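Nucleocapsid (Crimean-congo hemorrhagic fever virus, PDB 4AKL) probably binds single- and double-stranded RNA, including the panhandle formed by the ends of the viral genome, and probably takes part in packaging that genome. Local coordinates at residues A[29-34]-A[414-419]; A[38-43]-A[427-432]; A[157-162]-A[421-426]. One frame throughout, in Å; residues are numbered along the deposited sequence. Where two conformers were deposited one is given.

Contact 1: A[29-34]-A[414-419]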
# COMPACT_ATOMS: atom_id res chain seq x y z
N THR A 29 3.98 24.31 11.74
CA THR A 29 4.94 24.19 12.83
C THR A 29 5.24 22.72 13.11
O THR A 29 6.40 22.32 13.22
CB THR A 29 4.37 24.81 14.14
OG1 THR A 29 3.65 26.01 13.84
CG2 THR A 29 5.48 25.11 15.14
N TYR A 30 4.18 21.92 13.21
CA TYR A 30 4.32 20.49 13.58
C TYR A 30 3.94 19.53 12.50
O TYR A 30 3.98 18.33 12.74
CB TYR A 30 3.48 20.18 14.85
CG TYR A 30 3.86 21.07 16.00
CD1 TYR A 30 5.09 20.90 16.63
CD2 TYR A 30 3.03 22.08 16.43
CE1 TYR A 30 5.47 21.70 17.67
CE2 TYR A 30 3.41 22.92 17.49
CZ TYR A 30 4.62 22.72 18.10
OH TYR A 30 5.00 23.54 19.15
N THR A 31 3.57 20.04 11.32
CA THR A 31 3.13 19.22 10.22
C THR A 31 3.89 19.54 8.97
O THR A 31 4.28 20.67 8.78
CB THR A 31 1.65 19.41 9.93
OG1 THR A 31 1.37 20.79 9.75
CG2 THR A 31 0.80 18.89 11.07
N ASN A 32 4.08 18.53 8.11
CA ASN A 32 4.79 18.68 6.82
C ASN A 32 4.01 19.54 5.88
O ASN A 32 4.54 20.44 5.26
CB ASN A 32 5.05 17.33 6.15
CG ASN A 32 5.96 16.42 6.97
OD1 ASN A 32 6.89 16.90 7.63
ND2 ASN A 32 5.71 15.12 6.93
N SER A 33 2.72 19.26 5.80
CA SER A 33 1.85 20.05 4.98
C SER A 33 1.04 20.93 5.94
O SER A 33 0.76 20.53 7.05
CB SER A 33 1.02 19.09 4.11
OG SER A 33 0.30 19.75 3.12
N TYR A 34 0.72 22.16 5.53
CA TYR A 34 -0.10 23.07 6.36
C TYR A 34 -1.40 22.38 6.86
O TYR A 34 -2.07 21.63 6.12
CB TYR A 34 -0.45 24.32 5.59
CG TYR A 34 0.62 25.42 5.62
CD1 TYR A 34 0.75 26.25 6.70
CD2 TYR A 34 1.48 25.61 4.54
CE1 TYR A 34 1.73 27.28 6.73
CE2 TYR A 34 2.45 26.60 4.55
CZ TYR A 34 2.58 27.43 5.64
OH TYR A 34 3.55 28.42 5.63
N LEU A 414 0.85 10.71 9.47
CA LEU A 414 1.99 10.77 8.58
C LEU A 414 2.31 12.20 8.12
O LEU A 414 3.37 12.44 7.59
CB LEU A 414 1.74 9.88 7.35
CG LEU A 414 1.72 8.39 7.66
CD1 LEU A 414 1.37 7.61 6.41
CD2 LEU A 414 3.05 7.91 8.26
N ASN A 415 1.37 13.13 8.31
CA ASN A 415 1.62 14.57 8.15
C ASN A 415 2.36 15.19 9.36
O ASN A 415 2.80 16.33 9.27
CB ASN A 415 0.30 15.31 7.92
CG ASN A 415 0.50 16.71 7.42
OD1 ASN A 415 1.45 16.99 6.64
ND2 ASN A 415 -0.36 17.62 7.85
N LEU A 416 2.50 14.47 10.48
CA LEU A 416 3.27 14.99 11.62
C LEU A 416 4.74 14.92 11.27
O LEU A 416 5.17 13.90 10.72
CB LEU A 416 3.03 14.22 12.92
CG LEU A 416 1.72 14.51 13.66
CD1 LEU A 416 1.47 13.44 14.70
CD2 LEU A 416 1.69 15.94 14.29
N ARG A 417 5.49 15.99 11.60
CA ARG A 417 6.92 16.07 11.23
C ARG A 417 7.73 14.98 11.90
O ARG A 417 7.36 14.49 12.97
CB ARG A 417 7.55 17.46 11.59
CG ARG A 417 7.05 18.61 10.72
CD ARG A 417 7.66 19.95 11.08
NE ARG A 417 7.18 21.03 10.19
CZ ARG A 417 7.63 21.28 8.94
NH1 ARG A 417 8.62 20.56 8.38
NH2 ARG A 417 7.08 22.28 8.24
N THR A 418 8.82 14.60 11.26
CA THR A 418 9.75 13.64 11.80
C THR A 418 11.10 14.27 12.17
O THR A 418 11.95 13.58 12.70
CB THR A 418 10.00 12.48 10.81
OG1 THR A 418 10.48 12.98 9.56
CG2 THR A 418 8.68 11.64 10.59
N ASN A 419 11.30 15.57 11.90
CA ASN A 419 12.64 16.20 12.10
C ASN A 419 12.99 16.49 13.56
O ASN A 419 12.12 16.52 14.43
CB ASN A 419 12.79 17.44 11.23
CG ASN A 419 11.61 18.38 11.32
OD1 ASN A 419 11.55 19.26 12.19
ND2 ASN A 419 10.64 18.20 10.38

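Contact 2: A[38-43]-A[427-432]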
# COMPACT_ATOMS: atom_id res chain seq x y z
N GLU A 38 -1.85 23.21 16.00
CA GLU A 38 -1.11 24.20 16.83
C GLU A 38 -0.21 23.62 17.91
O GLU A 38 0.62 24.33 18.46
CB GLU A 38 -2.08 25.18 17.45
CG GLU A 38 -2.39 26.34 16.50
CD GLU A 38 -3.55 27.16 16.97
OE1 GLU A 38 -4.34 26.64 17.82
OE2 GLU A 38 -3.69 28.30 16.52
N SER A 39 -0.35 22.35 18.23
CA SER A 39 0.51 21.72 19.25
C SER A 39 0.44 20.23 19.15
O SER A 39 -0.57 19.67 18.76
CB SER A 39 0.10 22.15 20.67
OG SER A 39 -1.21 21.76 20.93
N VAL A 40 1.52 19.59 19.55
CA VAL A 40 1.61 18.15 19.49
C VAL A 40 0.55 17.55 20.43
O VAL A 40 0.44 17.98 21.56
CB VAL A 40 3.04 17.65 19.84
CG1 VAL A 40 3.11 16.12 19.82
CG2 VAL A 40 4.06 18.24 18.88
N PRO A 41 -0.23 16.56 19.97
CA PRO A 41 -1.24 16.03 20.84
C PRO A 41 -0.61 15.28 22.02
O PRO A 41 0.39 14.59 21.88
CB PRO A 41 -2.02 15.06 19.93
CG PRO A 41 -1.51 15.26 18.56
CD PRO A 41 -0.17 15.82 18.69
N ASN A 42 -1.22 15.45 23.18
CA ASN A 42 -0.75 14.83 24.40
C ASN A 42 -1.74 13.73 24.70
O ASN A 42 -2.91 13.99 25.02
CB ASN A 42 -0.71 15.84 25.53
CG ASN A 42 0.04 15.30 26.77
OD1 ASN A 42 0.07 14.10 27.04
ND2 ASN A 42 0.66 16.20 27.50
N LEU A 43 -1.26 12.49 24.60
CA LEU A 43 -2.11 11.34 24.77
C LEU A 43 -1.87 10.63 26.11
O LEU A 43 -2.44 9.58 26.35
CB LEU A 43 -1.90 10.37 23.59
CG LEU A 43 -1.96 10.93 22.15
CD1 LEU A 43 -1.80 9.80 21.11
CD2 LEU A 43 -3.25 11.67 21.88
N ALA A 427 6.86 10.30 15.34
CA ALA A 427 7.26 9.09 16.05
C ALA A 427 6.72 9.14 17.50
O ALA A 427 6.20 8.15 18.01
CB ALA A 427 8.75 8.92 16.01
N ARG A 428 6.79 10.28 18.16
CA ARG A 428 6.26 10.31 19.52
C ARG A 428 4.80 9.83 19.56
O ARG A 428 4.44 9.07 20.46
CB ARG A 428 6.38 11.69 20.13
CG ARG A 428 7.81 12.00 20.52
CD ARG A 428 7.93 13.33 21.19
NE ARG A 428 8.11 14.43 20.23
CZ ARG A 428 7.34 15.53 20.10
NH1 ARG A 428 6.26 15.76 20.86
NH2 ARG A 428 7.67 16.42 19.19
N THR A 429 4.01 10.25 18.59
CA THR A 429 2.59 9.99 18.57
C THR A 429 2.27 8.52 18.21
O THR A 429 1.34 7.93 18.78
CB THR A 429 1.93 10.94 17.59
OG1 THR A 429 2.27 12.29 17.93
CG2 THR A 429 0.37 10.74 17.55
N ILE A 430 3.03 7.95 17.26
CA ILE A 430 2.94 6.52 16.92
C ILE A 430 3.19 5.64 18.14
O ILE A 430 2.46 4.73 18.41
CB ILE A 430 3.95 6.15 15.81
CG1 ILE A 430 3.49 6.70 14.44
CG2 ILE A 430 4.12 4.63 15.68
CD1 ILE A 430 4.49 6.57 13.26
N VAL A 431 4.26 5.96 18.87
CA VAL A 431 4.70 5.24 20.07
C VAL A 431 3.65 5.31 21.20
O VAL A 431 3.35 4.29 21.87
CB VAL A 431 6.08 5.81 20.58
CG1 VAL A 431 6.33 5.48 21.99
CG2 VAL A 431 7.19 5.32 19.69
N LYS A 432 3.11 6.50 21.40
CA LYS A 432 2.14 6.69 22.44
C LYS A 432 0.90 5.88 22.09
O LYS A 432 0.30 5.30 23.00
CB LYS A 432 1.82 8.17 22.71
CG LYS A 432 1.53 8.45 24.21
CD LYS A 432 2.87 8.33 25.02
CE LYS A 432 2.97 9.17 26.23
NZ LYS A 432 2.40 8.61 27.47
O HOH W 1 1.80 12.42 20.76

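Contact 3: A[157-162]-A[421-426]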
# COMPACT_ATOMS: atom_id res chain seq x y z
N LYS A 157 15.86 9.03 13.40
CA LYS A 157 16.17 9.84 14.57
C LYS A 157 14.90 10.14 15.35
O LYS A 157 13.97 10.72 14.81
CB LYS A 157 16.81 11.17 14.17
CG LYS A 157 17.13 12.07 15.34
CD LYS A 157 18.32 11.57 16.11
CE LYS A 157 18.29 12.08 17.53
NZ LYS A 157 17.77 13.47 17.64
N VAL A 158 14.87 9.73 16.62
CA VAL A 158 13.76 10.00 17.53
C VAL A 158 14.36 10.52 18.82
O VAL A 158 15.52 10.30 19.05
CB VAL A 158 12.93 8.72 17.84
CG1 VAL A 158 12.32 8.13 16.54
CG2 VAL A 158 13.76 7.68 18.56
N PRO A 159 13.58 11.21 19.67
CA PRO A 159 14.00 11.58 21.01
C PRO A 159 14.41 10.38 21.86
O PRO A 159 13.79 9.34 21.75
CB PRO A 159 12.74 12.20 21.63
CG PRO A 159 11.86 12.47 20.55
CD PRO A 159 12.24 11.72 19.36
N GLY A 160 15.45 10.56 22.70
CA GLY A 160 15.98 9.51 23.58
C GLY A 160 14.96 8.79 24.44
O GLY A 160 15.10 7.59 24.70
N GLU A 161 13.94 9.50 24.89
CA GLU A 161 12.92 8.93 25.76
C GLU A 161 11.94 7.95 25.09
O GLU A 161 11.13 7.33 25.78
CB GLU A 161 12.14 10.05 26.46
CG GLU A 161 11.37 10.99 25.52
CD GLU A 161 10.25 11.76 26.23
OE1 GLU A 161 9.49 11.14 27.01
OE2 GLU A 161 10.14 12.99 25.99
N ILE A 162 11.95 7.83 23.76
CA ILE A 162 11.13 6.81 23.10
C ILE A 162 11.96 5.80 22.32
O ILE A 162 11.40 4.97 21.63
CB ILE A 162 10.06 7.44 22.23
CG1 ILE A 162 10.66 8.06 20.95
CG2 ILE A 162 9.28 8.48 23.04
CD1 ILE A 162 9.62 8.37 19.91
N GLU A 421 14.24 19.28 14.87
CA GLU A 421 13.90 20.66 15.29
C GLU A 421 12.59 20.68 16.10
O GLU A 421 12.43 21.50 17.00
CB GLU A 421 13.77 21.61 14.10
CG GLU A 421 15.09 21.87 13.33
CD GLU A 421 15.39 20.85 12.23
OE1 GLU A 421 14.83 19.71 12.23
OE2 GLU A 421 16.21 21.20 11.35
N THR A 422 11.66 19.77 15.75
CA THR A 422 10.44 19.53 16.51
C THR A 422 10.49 18.19 17.28
O THR A 422 9.51 17.79 17.85
CB THR A 422 9.20 19.53 15.57
OG1 THR A 422 9.42 18.62 14.50
CG2 THR A 422 8.95 20.91 15.01
N ASN A 423 11.63 17.51 17.31
CA ASN A 423 11.78 16.20 18.01
C ASN A 423 10.81 15.07 17.60
O ASN A 423 10.30 14.30 18.43
CB ASN A 423 11.86 16.39 19.55
CG ASN A 423 13.28 16.38 20.07
OD1 ASN A 423 13.51 16.02 21.22
ND2 ASN A 423 14.25 16.77 19.23
N ASN A 424 10.57 14.99 16.30
CA ASN A 424 9.82 13.92 15.69
C ASN A 424 8.44 13.63 16.35
O ASN A 424 8.21 12.56 16.89
CB ASN A 424 10.72 12.66 15.61
CG ASN A 424 10.19 11.61 14.63
OD1 ASN A 424 9.05 11.71 14.20
ND2 ASN A 424 11.01 10.62 14.27
N PRO A 425 7.53 14.61 16.29
CA PRO A 425 6.22 14.40 16.84
C PRO A 425 5.46 13.29 16.14
O PRO A 425 4.54 12.79 16.71
CB PRO A 425 5.52 15.77 16.62
CG PRO A 425 6.20 16.33 15.54
CD PRO A 425 7.62 15.97 15.74
N CYS A 426 5.86 12.92 14.91
CA CYS A 426 5.30 11.78 14.25
C CYS A 426 5.58 10.53 15.08
O CYS A 426 4.64 9.79 15.47
CB CYS A 426 5.90 11.61 12.87
SG CYS A 426 5.12 10.23 11.94

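Contact 1: A[29-34]-A[414-419]
Thr-31 and Leu-416 form an isolated antiparallel beta bridge between two loops. They are a non-hydrogen-bonded pair, with CA of Thr-31 4.5 Å from CA of Leu-416. One backbone bond flanks the pair on each side. Arg-417 N donates to Tyr-30 O at 3.0 Å. Asn-32 N donates to Asn-415 O at 2.8 Å.

Further polar contacts come from the side chain of Asn-415. Its CG lies anti to the backbone N (chi1 -166°), which carries the amide across to Ser-33. OD1 of Asn-415 accepts a hydrogen bond from Ser-33 N at 2.7 Å, in the carbonyl plane and on a lone pair. ND2 of Asn-415 donates to Ser-33 O at 3.2 Å. One amide thus grips both backbone polar groups of Ser-33. ND2 also reaches Cys-74 O, so the buried amide has partners at both ends. The hydroxyl of Ser-33 turns to Glu-79.

Arg-417 adds packing over the loop backbone. Its extended chain passes Thr-29 O, and Thr-31 O and Asn-32 CA lie over one face of the guanidinium. NE sits 3.2 Å from Thr-31 O, but the angle is too poor for a hydrogen bond. NH2 hydrogen-bonds to Asp-28 O, just before the segment. Asn-32 crosses this chain, its OD1 3.5 Å from CG of Arg-417. The amide plane of Asn-32 stands 87° from the guanidinium plane, and Asn-32 ND2 bonds to Gln-463 O.

The N-terminal loop is thereby fastened to the loop that leads into helix 425-440, where Leu-416 packs on Cys-426 and Thr-429. Within segment 29-34, Thr-31 OG1 donates to Ser-33 O at 2.8 Å. That oxygen accepts twice: Thr-31 OG1 and Asn-415 ND2 reach it from opposite faces of its carbonyl plane.

Contact 2: A[38-43]-A[427-432]
The guanidinium of Arg-428 meets the branched end of Val-40 obliquely. NH1 does the touching, 3.3 Å from Val-40 CG1, and CG2 of Val-40 is 3.9 Å from the same NH1. The two side chains cross at about a right angle. A chi1 of 178° in Val-40 is what sets CG1 against NH1. The arginine chain bends at chi3 (-88°), and its NE bonds to Asn-423 O, which helps fix the plane of the group.

No direct hydrogen bond joins the two segments. A single water does that work. It donates to Pro-41 O at 2.8 Å and to Thr-429 OG1 at 2.9 Å. The threonine hydroxyl also bonds to Pro-425 O, one turn back in its own helix.

The rest is aliphatic packing. Leu-43 points at the helix and sets CB 4.0 Å from Lys-432 CG. Its CD1 lies 4.3 Å from Thr-429 CG2. The lysine's charged end goes to a salt bridge with Asp-44, the residue after Leu-43.

Arg-428, Thr-429 and Lys-432 therefore offer one side of helix 425-440 to the loop that precedes helix 45-52. Leu-43 also packs on Glu-69 and Ala-70 of helix 56-71, and Thr-429 on Ala-70. Ile-430 and Val-431 pack instead against helix 163-181.

Contact 3: A[157-162]-A[421-426]
Val-158 and Pro-159 run alongside Asn-424 and Asn-423 in the opposite chain direction. CA of Val-158 is 5.9 Å from CA of Asn-424, and CA of Pro-159 is 5.9 Å from CA of Asn-423. The first segment is extended at Val-158 and then turns, with Ile-162 N bonded to Pro-159 O at 3.1 Å. The second has two successive asparagines in the left-handed region, both with positive phi (55° at Asn-423, 51° at Asn-424). This bend leads straight into helix 425-440.

The one hydrogen bond across the contact comes from the amide of Asn-424. ND2 donates to Lys-157 O at 3.0 Å, with the acceptor close to the amide plane. With chi1 at -163° the Asn-424 amide swings away from its own backbone N, toward segment 157-162. The same ND2 touches Val-158 CG1 at 3.6 Å. OD1 accepts from Ala-427 N, so Asn-424 is the N-cap of the helix. One buried amide both caps the helix and ties down the facing loop.

Pro-159 packs beside Asn-423, the two side chains lying side by side and pointing opposite ways. CG of Pro-159 lies 3.2 Å from Asn-423 O, and CB of Pro-159 is 3.9 Å from Asn-423 OD1. Asn-423 ND2 bonds back to Thr-420 O.

Segment 157-162 links strand 155-156 to helix 163-181, and Ile-162 is the N-cap residue of that helix. Val-158 also bonds through its backbone to Ile-482, beside the parallel pair of strands 155-156 and 480-481. Val-158 and Ile-162 both rest on Ala-427 of helix 425-440.

In the fold
All three contacts gather about the start of helix 425-440, with centres 10 to 12 Å apart. Contact 1 joins the loop before that helix, contact 3 its capping turn, and contact 2 its first turns. Contacts 1 and 2 tie down two parts of one N-terminal loop, and Tyr-30 packs on Val-40 between them. Contact 3 brings in the segment that leads into helix 163-181. The chemistry differs. Contact 1 is a backbone bridge with hydrogen bonds from a side-chain amide, contact 2 is packing with one water, and contact 3 has one side-chain amide hydrogen bond beside proline packing. Contact 3 is largely buried; contacts 1 and 2 are partly so.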